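Local coordinates for NlpC/P60 domain-containing protein (Mycobacterium avium subsp. paratuberculosis, PDB 3GT2) that is of unknown function but probably acts as a cysteine-type peptidase through its NlpC/P60 domain, at residues 64-69 and 136-140. Residues are numbered along the deposited sequence; the frame is centred on the assembly and turned at random.
Sequences YAGAGI and MVRVL
Val139 and Leu140 come obliquely onto the CD2-CE2 side of the Tyr64 ring. Val139 CG2 reaches this side at 3.7 Å from Tyr64 CE2, the two side chains crossing at about a right angle, and Leu140 CD1 comes to 4.1 Å from the same Tyr64 CE2. Within this NlpC/P60 domain, the contact packs the C-terminal end of helix 56-65 and the turn that follows against the residues that come after strand 136-138. Val19 of helix 7-24, Leu95 and Met108 also pack on the buried tyrosine side chain, and its hydroxyl is hydrogen-bonded to Gly93 O, which ties down the polar end.

The type I turn from Ala65 to Gly68 is closed by Gly68 N bonding to Ala65 O at 3.1 Å, just after the bond from Ala67 N to Tyr64 O, and it brings Ala67 to Leu140, and Ile69 to both Leu140 and Val139. Ile69 holds CG1 anti to its carbonyl carbon (chi1 -68°) and runs on extended (chi2 172°), which places CD1 beside the carbonyl oxygen of Val139, with 3.8 Å between Ile69 CD1 and Val139 O. No hydrogen bond links the two segments, so apolar packing joins them. The branches of Leu140, which also touches Thr16 of helix 7-24, divide the work: CD1 meets the tyrosine, and CD2 packs on the methyl of Ala67, with 3.8 Å between Leu140 CD2 and Ala67 CB.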
ATOM      1  N   TYR A  64       6.035   3.194   2.455  1.00 14.40           N
ATOM      2  CA  TYR A  64       7.052   2.283   2.982  1.00 12.01           C
ATOM      3  C   TYR A  64       8.483   2.836   2.920  1.00 14.25           C
ATOM      4  O   TYR A  64       9.336   2.437   3.699  1.00 17.08           O
ATOM      5  CB  TYR A  64       6.908   0.876   2.361  1.00 13.51           C
ATOM      6  CG  TYR A  64       5.663   0.178   2.883  1.00 17.43           C
ATOM      7  CD1 TYR A  64       4.410   0.499   2.392  1.00 17.55           C
ATOM      8  CD2 TYR A  64       5.742  -0.750   3.910  1.00 22.94           C
ATOM      9  CE1 TYR A  64       3.258  -0.114   2.886  1.00 18.27           C
ATOM     10  CE2 TYR A  64       4.605  -1.366   4.407  1.00 16.54           C
ATOM     11  CZ  TYR A  64       3.371  -1.042   3.903  1.00 15.18           C
ATOM     12  OH  TYR A  64       2.239  -1.652   4.412  1.00 23.19           O
ATOM     13  N   ALA A  65       8.729   3.797   2.032  1.00 15.40           N
ATOM     14  CA  ALA A  65      10.053   4.407   1.952  1.00 16.00           C
ATOM     15  C   ALA A  65      10.470   5.021   3.285  1.00 21.48           C
ATOM     16  O   ALA A  65      11.655   5.117   3.574  1.00 23.01           O
ATOM     17  CB  ALA A  65      10.087   5.445   0.863  1.00 21.97           C
ATOM     18  N   GLY A  66       9.492   5.425   4.096  1.00 25.54           N
ATOM     19  CA  GLY A  66       9.766   5.995   5.407  1.00 27.93           C
ATOM     20  C   GLY A  66      10.442   5.044   6.384  1.00 28.96           C
ATOM     21  O   GLY A  66      11.118   5.477   7.316  1.00 30.08           O
ATOM     22  N   ALA A  67      10.260   3.745   6.172  1.00 23.24           N
ATOM     23  CA  ALA A  67      10.879   2.735   7.024  1.00 25.45           C
ATOM     24  C   ALA A  67      12.197   2.225   6.443  1.00 25.77           C
ATOM     25  O   ALA A  67      12.757   1.247   6.935  1.00 29.40           O
ATOM     26  CB  ALA A  67       9.919   1.577   7.254  1.00 25.60           C
ATOM     27  N   GLY A  68      12.682   2.884   5.396  1.00 25.74           N
ATOM     28  CA  GLY A  68      13.934   2.501   4.765  1.00 28.77           C
ATOM     29  C   GLY A  68      13.764   1.270   3.889  1.00 27.50           C
ATOM     30  O   GLY A  68      14.678   0.463   3.747  1.00 32.62           O
ATOM     31  N   ILE A  69      12.583   1.142   3.294  1.00 22.71           N
ATOM     32  CA  ILE A  69      12.265   0.050   2.394  1.00 24.88           C
ATOM     33  C   ILE A  69      11.922   0.611   1.023  1.00 23.36           C
ATOM     34  O   ILE A  69      11.155   1.570   0.915  1.00 25.55           O
ATOM     35  CB  ILE A  69      11.059  -0.757   2.926  1.00 26.52           C
ATOM     36  CG1 ILE A  69      11.445  -1.507   4.204  1.00 33.75           C
ATOM     37  CG2 ILE A  69      10.512  -1.715   1.858  1.00 31.16           C
ATOM     38  CD1 ILE A  69      10.274  -2.157   4.898  1.00 39.29           C
HETATM   39  N   MSE A 136      -2.132 -12.137   2.387  1.00 16.02           N
HETATM   40  CA  MSE A 136      -1.589 -10.805   2.572  1.00 16.07           C
HETATM   41  C   MSE A 136      -0.069 -10.911   2.680  1.00 16.68           C
HETATM   42  O   MSE A 136       0.471 -12.018   2.712  1.00 19.30           O
HETATM   43  CB  MSE A 136      -2.224 -10.140   3.795  1.00 18.95           C
HETATM   44  CG  MSE A 136      -3.697  -9.920   3.570  1.00 23.72           C
HETATM   45 SE   MSE A 136      -4.672  -9.330   5.127  1.00 29.43          SE
HETATM   46  CE  MSE A 136      -3.639  -7.729   5.587  1.00 19.04           C
ATOM     47  N   VAL A 137       0.624  -9.774   2.705  1.00 14.20           N
ATOM     48  CA  VAL A 137       2.087  -9.787   2.702  1.00 13.75           C
ATOM     49  C   VAL A 137       2.626  -8.882   3.790  1.00 18.37           C
ATOM     50  O   VAL A 137       2.195  -7.734   3.926  1.00 20.24           O
ATOM     51  CB  VAL A 137       2.670  -9.327   1.340  1.00 20.21           C
ATOM     52  CG1 VAL A 137       4.197  -9.172   1.425  1.00 18.40           C
ATOM     53  CG2 VAL A 137       2.273 -10.302   0.238  1.00 19.65           C
ATOM     54  N   ARG A 138       3.558  -9.410   4.574  1.00 15.63           N
ATOM     55  CA  ARG A 138       4.251  -8.609   5.576  1.00 16.56           C
ATOM     56  C   ARG A 138       5.667  -8.293   5.114  1.00 20.69           C
ATOM     57  O   ARG A 138       6.411  -9.191   4.727  1.00 18.97           O
ATOM     58  CB  ARG A 138       4.273  -9.359   6.906  1.00 15.58           C
ATOM     59  CG  ARG A 138       4.974  -8.629   8.041  1.00 17.70           C
ATOM     60  CD  ARG A 138       4.624  -9.304   9.364  1.00 19.71           C
ATOM     61  NE  ARG A 138       3.174  -9.329   9.564  1.00 24.27           N
ATOM     62  CZ  ARG A 138       2.535 -10.192  10.350  1.00 27.97           C
ATOM     63  NH1 ARG A 138       3.216 -11.115  11.018  1.00 25.70           N
ATOM     64  NH2 ARG A 138       1.213 -10.136  10.469  1.00 25.55           N
ATOM     65  N   VAL A 139       6.040  -7.017   5.137  1.00 16.91           N
ATOM     66  CA  VAL A 139       7.393  -6.646   4.736  1.00 22.80           C
ATOM     67  C   VAL A 139       8.170  -5.991   5.868  1.00 30.15           C
ATOM     68  O   VAL A 139       9.377  -5.783   5.755  1.00 35.64           O
ATOM     69  CB  VAL A 139       7.404  -5.722   3.494  1.00 27.00           C
ATOM     70  CG1 VAL A 139       6.874  -6.461   2.271  1.00 28.30           C
ATOM     71  CG2 VAL A 139       6.592  -4.451   3.750  1.00 25.43           C
ATOM     72  N   LEU A 140       7.477  -5.654   6.950  1.00 28.32           N
ATOM     73  CA  LEU A 140       8.129  -5.049   8.107  1.00 29.60           C
ATOM     74  C   LEU A 140       8.376  -6.088   9.195  1.00 37.77           C
ATOM     75  O   LEU A 140       9.492  -6.214   9.693  1.00 45.17           O
ATOM     76  CB  LEU A 140       7.299  -3.882   8.648  1.00 30.25           C
ATOM     77  CG  LEU A 140       7.169  -2.679   7.703  1.00 35.95           C
ATOM     78  CD1 LEU A 140       6.137  -1.675   8.198  1.00 37.92           C
ATOM     79  CD2 LEU A 140       8.522  -1.999   7.488  1.00 37.94           C
TER